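Local coordinates for uncharacterized protein (Pyrococcus furiosus, PDB 4XLZ) that probably removes an acetyl group from N,N'-diacetylchitobiose, as a metal-dependent deacetylase of carbohydrate esterase family 14, at residues 135-140 / 248-253; 255-258 / 262-265. All blocks are in the same frame, centred on the assembly; numbering follows the deposited sequence.

Overall arrangement
Contacts 1 and 2 follow one another along the chain and show the same device, an edge-to-face phenylalanine pair, in two settings. Contact 1 lies deep in the fold, its centre about 6 Å from the centre of the chain, and joins the parallel sheet to strand 247-250. Contact 2 is about 19 Å from that centre, in the loop after the same strand; its touching residues are also buried, but they lie close to a second subunit. Contact 1 is carried by rings alone, whereas contact 2 adds an alanine, and the neighbouring Asp265 binds a cadmium ion. The two meet where selenomethionine Met253 packs against Tyr258 and Arg251 against Ala264.

Contact 1: 135-140 / 248-253; sequences GVFAPD and EGFRVM
Phe137 and Phe250 form an offset edge-to-face pair, with ring centroids 5.5 Å apart and planes at 73°. The edge of Phe137 is turned toward the face of Phe250, and its CD2-CE2 side meets the CD1-CE1 side of that ring, Phe137 CD2 lying 3.7 Å from Phe250 CE1. Phe137 reaches this position with CG beside its backbone N (chi1 -68°). Phe28 adds an edge-to-face contact to each ring, and Met48 of helix 43-57 touches both. An alanine in place of Phe137 would probably open a gap beside Phe250 and deprive Phe28 of an aromatic neighbour.

The polar groups of the two segments look to other partners. Asp140 OD1 stays 5.6 Å from Arg251 NE; the carboxylate is instead bound by Thr192 and the backbone of Trp142, while the guanidinium group forms a salt bridge to the terminal carboxylate of Ile267.

By backbone hydrogen bonds, strand 135-139 is fixed between strands 33-38 and 186-190. The aromatic pair thus docks strand 247-250, from a separate two-stranded antiparallel sheet, onto the central parallel sheet of a Rossmann-like alpha/beta fold, as expected for the GlcNAc-PI de-N-acetylase family.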
ATOM      1  N   GLY A 135     -27.609 -17.765  -4.074  1.00 15.51           N
ATOM      2  CA  GLY A 135     -27.054 -17.123  -5.330  1.00 15.23           C
ATOM      3  C   GLY A 135     -26.492 -15.781  -4.946  1.00 12.77           C
ATOM      4  O   GLY A 135     -26.911 -15.102  -4.027  1.00 15.37           O
ATOM      5  N   VAL A 136     -25.445 -15.477  -5.765  1.00 13.64           N
ATOM      6  CA  VAL A 136     -24.837 -14.103  -5.734  1.00 13.18           C
ATOM      7  C   VAL A 136     -24.779 -13.510  -7.143  1.00 12.70           C
ATOM      8  O   VAL A 136     -24.357 -14.254  -8.064  1.00 14.74           O
ATOM      9  CB  VAL A 136     -23.389 -14.222  -5.080  1.00 12.01           C
ATOM     10  CG1 VAL A 136     -22.705 -12.814  -5.149  1.00 14.57           C
ATOM     11  CG2 VAL A 136     -23.474 -14.566  -3.659  1.00 14.39           C
ATOM     12  N   PHE A 137     -25.240 -12.272  -7.234  1.00 13.92           N
ATOM     13  CA  PHE A 137     -25.185 -11.533  -8.492  1.00 13.46           C
ATOM     14  C   PHE A 137     -24.143 -10.393  -8.335  1.00 13.56           C
ATOM     15  O   PHE A 137     -24.076  -9.741  -7.292  1.00 13.89           O
ATOM     16  CB  PHE A 137     -26.538 -10.855  -8.776  1.00 12.80           C
ATOM     17  CG  PHE A 137     -27.666 -11.842  -9.086  1.00 13.26           C
ATOM     18  CD1 PHE A 137     -28.332 -12.452  -8.048  1.00 15.88           C
ATOM     19  CD2 PHE A 137     -28.038 -12.090 -10.403  1.00 14.24           C
ATOM     20  CE1 PHE A 137     -29.391 -13.416  -8.352  1.00 17.79           C
ATOM     21  CE2 PHE A 137     -29.057 -13.014 -10.712  1.00 14.97           C
ATOM     22  CZ  PHE A 137     -29.765 -13.672  -9.671  1.00 17.45           C
ATOM     23  N   ALA A 138     -23.391 -10.162  -9.403  1.00 11.95           N
ATOM     24  CA  ALA A 138     -22.397  -9.061  -9.386  1.00 11.89           C
ATOM     25  C   ALA A 138     -22.127  -8.623 -10.830  1.00 11.95           C
ATOM     26  O   ALA A 138     -22.430  -9.394 -11.776  1.00 12.71           O
ATOM     27  CB  ALA A 138     -21.063  -9.599  -8.748  1.00 14.92           C
ATOM     28  N   PRO A 139     -21.490  -7.454 -11.028  1.00 11.70           N
ATOM     29  CA  PRO A 139     -21.092  -7.090 -12.410  1.00 12.56           C
ATOM     30  C   PRO A 139     -20.090  -8.023 -13.028  1.00 13.42           C
ATOM     31  O   PRO A 139     -19.240  -8.543 -12.288  1.00 13.43           O
ATOM     32  CB  PRO A 139     -20.453  -5.678 -12.266  1.00 13.65           C
ATOM     33  CG  PRO A 139     -21.096  -5.132 -10.937  1.00 16.06           C
ATOM     34  CD  PRO A 139     -21.183  -6.398 -10.049  1.00 13.13           C
ATOM     35  N   ASP A 140     -20.131  -8.195 -14.330  1.00 11.97           N
ATOM     36  CA  ASP A 140     -19.115  -8.983 -15.030  1.00 12.25           C
ATOM     37  C   ASP A 140     -17.858  -8.110 -15.138  1.00 13.20           C
ATOM     38  O   ASP A 140     -17.850  -7.120 -15.871  1.00 12.98           O
ATOM     39  CB  ASP A 140     -19.717  -9.254 -16.432  1.00 13.50           C
ATOM     40  CG  ASP A 140     -18.788 -10.048 -17.314  1.00 15.16           C
ATOM     41  OD1 ASP A 140     -19.266 -10.587 -18.383  1.00 15.75           O
ATOM     42  OD2 ASP A 140     -17.571 -10.171 -17.014  1.00 13.75           O
ATOM     43  N   GLU A 248     -33.235  -8.733 -19.449  1.00 16.17           N
ATOM     44  CA  GLU A 248     -31.971  -8.543 -18.648  1.00 16.12           C
ATOM     45  C   GLU A 248     -31.100  -9.785 -18.811  1.00 15.58           C
ATOM     46  O   GLU A 248     -31.551 -10.895 -18.708  1.00 17.59           O
ATOM     47  CB  GLU A 248     -32.326  -8.377 -17.162  1.00 16.57           C
ATOM     48  CG  GLU A 248     -32.847  -6.941 -16.918  1.00 18.20           C
ATOM     49  CD  GLU A 248     -33.409  -6.712 -15.508  1.00 17.40           C
ATOM     50  OE1 GLU A 248     -33.478  -7.657 -14.755  1.00 19.51           O
ATOM     51  OE2 GLU A 248     -33.743  -5.524 -15.254  1.00 21.25           O
ATOM     52  N   GLY A 249     -29.808  -9.511 -19.115  1.00 16.24           N
ATOM     53  CA  GLY A 249     -28.933 -10.618 -19.363  1.00 14.95           C
ATOM     54  C   GLY A 249     -27.960 -10.938 -18.203  1.00 14.67           C
ATOM     55  O   GLY A 249     -27.524 -10.001 -17.492  1.00 17.05           O
ATOM     56  N   PHE A 250     -27.648 -12.224 -18.136  1.00 14.64           N
ATOM     57  CA  PHE A 250     -26.748 -12.713 -17.049  1.00 13.67           C
ATOM     58  C   PHE A 250     -25.846 -13.715 -17.715  1.00 15.12           C
ATOM     59  O   PHE A 250     -26.180 -14.506 -18.607  1.00 15.58           O
ATOM     60  CB  PHE A 250     -27.573 -13.430 -15.978  1.00 15.09           C
ATOM     61  CG  PHE A 250     -28.522 -12.518 -15.313  1.00 14.30           C
ATOM     62  CD1 PHE A 250     -28.163 -11.684 -14.242  1.00 16.68           C
ATOM     63  CD2 PHE A 250     -29.893 -12.453 -15.789  1.00 16.33           C
ATOM     64  CE1 PHE A 250     -29.027 -10.751 -13.685  1.00 17.41           C
ATOM     65  CE2 PHE A 250     -30.743 -11.500 -15.225  1.00 16.67           C
ATOM     66  CZ  PHE A 250     -30.364 -10.654 -14.145  1.00 17.88           C
ATOM     67  N   ARG A 251     -24.602 -13.773 -17.159  1.00 14.57           N
ATOM     68  CA  ARG A 251     -23.717 -14.842 -17.532  1.00 14.35           C
ATOM     69  C   ARG A 251     -23.522 -15.755 -16.323  1.00 15.52           C
ATOM     70  O   ARG A 251     -23.221 -15.351 -15.231  1.00 15.11           O
ATOM     71  CB  ARG A 251     -22.309 -14.327 -17.967  1.00 14.28           C
ATOM     72  CG  ARG A 251     -21.434 -15.475 -18.447  1.00 15.14           C
ATOM     73  CD  ARG A 251     -20.141 -14.963 -19.035  1.00 14.17           C
ATOM     74  NE  ARG A 251     -19.344 -16.114 -19.506  1.00 16.32           N
ATOM     75  CZ  ARG A 251     -19.573 -16.737 -20.650  1.00 15.08           C
ATOM     76  NH1 ARG A 251     -20.547 -16.306 -21.489  1.00 15.98           N
ATOM     77  NH2 ARG A 251     -18.746 -17.783 -20.992  1.00 17.81           N
ATOM     78  N   VAL A 252     -23.831 -17.024 -16.607  1.00 13.48           N
ATOM     79  CA  VAL A 252     -23.714 -18.076 -15.579  1.00 16.16           C
ATOM     80  C   VAL A 252     -22.817 -19.156 -16.098  1.00 15.51           C
ATOM     81  O   VAL A 252     -22.883 -19.519 -17.297  1.00 16.73           O
ATOM     82  CB  VAL A 252     -25.120 -18.687 -15.178  1.00 15.03           C
ATOM     83  CG1 VAL A 252     -24.990 -19.763 -14.101  1.00 19.74           C
ATOM     84  CG2 VAL A 252     -26.131 -17.576 -14.738  1.00 18.69           C
HETATM   85  N   MSE A 253     -21.884 -19.660 -15.278  1.00 15.59           N
HETATM   86  CA  MSE A 253     -20.995 -20.725 -15.724  1.00 15.60           C
HETATM   87  C   MSE A 253     -20.794 -21.673 -14.505  1.00 15.34           C
HETATM   88  O   MSE A 253     -21.001 -21.306 -13.345  1.00 17.30           O
HETATM   89  CB  MSE A 253     -19.554 -20.183 -16.004  1.00 16.14           C
HETATM   90  CG  MSE A 253     -19.511 -19.085 -17.101  1.00 16.50           C
HETATM   91 SE   MSE A 253     -17.722 -18.707 -17.668  1.00 18.31          SE
HETATM   92  CE  MSE A 253     -17.170 -17.845 -15.920  1.00 20.73           C
TER

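Contact 2: 255-258 / 262-265; sequences GLFY and PFAD. With CD (cadmium ion), chain I.
Phe257 touches both Phe263 and Ala264, and its side chain can be followed outward from the backbone. CB points toward segment 262-265, and CG, anti to the carbonyl carbon (chi1 -86°), places the ring against Phe263 and Ala264. On one side of the ring, CD2 packs against the backbone of Ala264, 3.8 Å from Ala264 CA. On the other, Phe257 CE1 lies 4.0 Å from Phe263 CE2. At the tip, Phe257 CZ comes to 3.8 Å from the same Phe263 CE2, near the plane of the Phe263 ring. The edge of Phe263 is therefore directed at the face of Phe257 in an offset edge-to-face pair, centroids 5.7 Å apart and planes at 73°. Phe263 brings its edge there with CG between the backbone N and the carbonyl carbon (chi1 39°).

The arrangement is that of a C-terminal tail folded back on itself through short 3-10 turns. In the first, Tyr258 N donates to Gly255 O at 3.2 Å, and the methyl CB of Ala264 rests against the carbonyl oxygen of Phe257 in the same turn. Helix 8-19 covers the aromatic pair, with Phe12 and Leu16 on Phe257 and Leu15 on Phe263, so the two ends of the chain pack together.

The CB of Asp265 points away from segment 255-258, and its carboxylate grips a cadmium ion unevenly with both oxygens, Asp265 OD1 at 2.1 Å and Asp265 OD2 at 2.6 Å from the metal. Three waters and His193 of the second subunit complete the shell, so the ion bridges two chains; it is distinct from the cadmium site formed by His40, Asp43 and His151. Ala264 packs on Tyr145 and Pro262 on Thr192, both of the second subunit.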
ATOM      1  N   GLY A 255     -18.795 -23.439 -11.629  1.00 15.05           N
ATOM      2  CA  GLY A 255     -17.677 -22.851 -10.758  1.00 16.21           C
ATOM      3  C   GLY A 255     -16.362 -23.161 -11.378  1.00 16.80           C
ATOM      4  O   GLY A 255     -15.415 -22.311 -11.356  1.00 15.78           O
ATOM      5  N   LEU A 256     -16.180 -24.381 -11.876  1.00 15.55           N
ATOM      6  CA  LEU A 256     -14.846 -24.791 -12.437  1.00 15.10           C
ATOM      7  C   LEU A 256     -14.406 -23.841 -13.520  1.00 16.60           C
ATOM      8  O   LEU A 256     -13.200 -23.647 -13.696  1.00 16.53           O
ATOM      9  CB  LEU A 256     -15.056 -26.227 -13.045  1.00 17.39           C
ATOM     10  CG  LEU A 256     -13.847 -26.921 -13.503  1.00 23.87           C
ATOM     11  CD1 LEU A 256     -13.181 -27.439 -12.250  1.00 27.87           C
ATOM     12  CD2 LEU A 256     -14.384 -28.258 -14.322  1.00 30.15           C
ATOM     13  N   PHE A 257     -15.313 -23.235 -14.299  1.00 14.14           N
ATOM     14  CA  PHE A 257     -14.910 -22.526 -15.511  1.00 13.74           C
ATOM     15  C   PHE A 257     -14.293 -21.159 -15.185  1.00 13.11           C
ATOM     16  O   PHE A 257     -13.790 -20.548 -16.076  1.00 14.36           O
ATOM     17  CB  PHE A 257     -16.130 -22.305 -16.434  1.00 15.20           C
ATOM     18  CG  PHE A 257     -16.432 -23.506 -17.380  1.00 13.96           C
ATOM     19  CD1 PHE A 257     -16.125 -24.811 -16.996  1.00 16.61           C
ATOM     20  CD2 PHE A 257     -16.964 -23.217 -18.640  1.00 16.86           C
ATOM     21  CE1 PHE A 257     -16.398 -25.914 -17.871  1.00 18.81           C
ATOM     22  CE2 PHE A 257     -17.263 -24.293 -19.531  1.00 18.64           C
ATOM     23  CZ  PHE A 257     -16.970 -25.634 -19.160  1.00 18.35           C
ATOM     24  N   TYR A 258     -14.404 -20.719 -13.924  1.00 12.61           N
ATOM     25  CA  TYR A 258     -13.759 -19.448 -13.475  1.00 11.77           C
ATOM     26  C   TYR A 258     -12.323 -19.715 -13.235  1.00 14.60           C
ATOM     27  O   TYR A 258     -11.671 -18.770 -12.650  1.00 13.57           O
ATOM     28  CB  TYR A 258     -14.489 -18.982 -12.181  1.00 12.70           C
ATOM     29  CG  TYR A 258     -15.894 -18.406 -12.353  1.00 14.30           C
ATOM     30  CD1 TYR A 258     -16.054 -17.087 -12.571  1.00 14.56           C
ATOM     31  CD2 TYR A 258     -16.974 -19.307 -12.345  1.00 14.41           C
ATOM     32  CE1 TYR A 258     -17.343 -16.576 -12.786  1.00 16.33           C
ATOM     33  CE2 TYR A 258     -18.274 -18.819 -12.506  1.00 14.53           C
ATOM     34  CZ  TYR A 258     -18.416 -17.498 -12.679  1.00 17.19           C
ATOM     35  OH  TYR A 258     -19.704 -16.951 -12.796  1.00 19.66           O
ATOM     36  N   PRO A 262      -9.594 -23.416 -20.574  1.00 15.24           N
ATOM     37  CA  PRO A 262      -9.281 -22.730 -21.832  1.00 16.10           C
ATOM     38  C   PRO A 262     -10.452 -22.668 -22.789  1.00 18.01           C
ATOM     39  O   PRO A 262     -10.351 -21.957 -23.810  1.00 22.35           O
ATOM     40  CB  PRO A 262      -8.105 -23.546 -22.392  1.00 19.06           C
ATOM     41  CG  PRO A 262      -8.284 -24.891 -21.802  1.00 19.16           C
ATOM     42  CD  PRO A 262      -8.880 -24.692 -20.396  1.00 15.75           C
ATOM     43  N   PHE A 263     -11.579 -23.316 -22.457  1.00 16.21           N
ATOM     44  CA  PHE A 263     -12.761 -23.236 -23.379  1.00 17.14           C
ATOM     45  C   PHE A 263     -13.971 -22.664 -22.668  1.00 16.84           C
ATOM     46  O   PHE A 263     -15.132 -22.901 -22.981  1.00 18.07           O
ATOM     47  CB  PHE A 263     -13.077 -24.722 -23.878  1.00 17.37           C
ATOM     48  CG  PHE A 263     -12.915 -25.763 -22.798  1.00 15.42           C
ATOM     49  CD1 PHE A 263     -11.809 -26.621 -22.746  1.00 17.94           C
ATOM     50  CD2 PHE A 263     -13.910 -25.947 -21.793  1.00 16.34           C
ATOM     51  CE1 PHE A 263     -11.749 -27.610 -21.727  1.00 15.78           C
ATOM     52  CE2 PHE A 263     -13.786 -26.878 -20.736  1.00 16.54           C
ATOM     53  CZ  PHE A 263     -12.673 -27.728 -20.758  1.00 17.70           C
ATOM     54  N   ALA A 264     -13.695 -21.803 -21.639  1.00 15.82           N
ATOM     55  CA  ALA A 264     -14.767 -21.183 -20.945  1.00 15.51           C
ATOM     56  C   ALA A 264     -15.606 -20.238 -21.812  1.00 15.49           C
ATOM     57  O   ALA A 264     -16.827 -20.105 -21.493  1.00 17.86           O
ATOM     58  CB  ALA A 264     -14.198 -20.380 -19.697  1.00 17.26           C
ATOM     59  N   ASP A 265     -15.055 -19.690 -22.875  1.00 15.89           N
ATOM     60  CA  ASP A 265     -15.894 -18.875 -23.780  1.00 16.76           C
ATOM     61  C   ASP A 265     -16.794 -19.658 -24.722  1.00 19.34           C
ATOM     62  O   ASP A 265     -17.504 -19.047 -25.538  1.00 20.86           O
ATOM     63  CB  ASP A 265     -14.963 -17.958 -24.522  1.00 17.91           C
ATOM     64  CG  ASP A 265     -14.200 -18.683 -25.672  1.00 22.17           C
ATOM     65  OD1 ASP A 265     -14.039 -19.923 -25.760  1.00 21.52           O
ATOM     66  OD2 ASP A 265     -13.585 -17.882 -26.459  1.00 30.24           O
TER
HETATM   67 CD    CD I 303     -12.860 -20.144 -27.539  0.50 19.67          CD
HETATM   68  O   HOH W   1     -12.169 -18.073 -28.206  1.00 32.44           O
HETATM   69  O   HOH W   2     -14.082 -19.906 -29.450  1.00 43.05           O
HETATM   70  O   HOH W   3     -12.388 -22.531 -27.349  1.00 21.61           O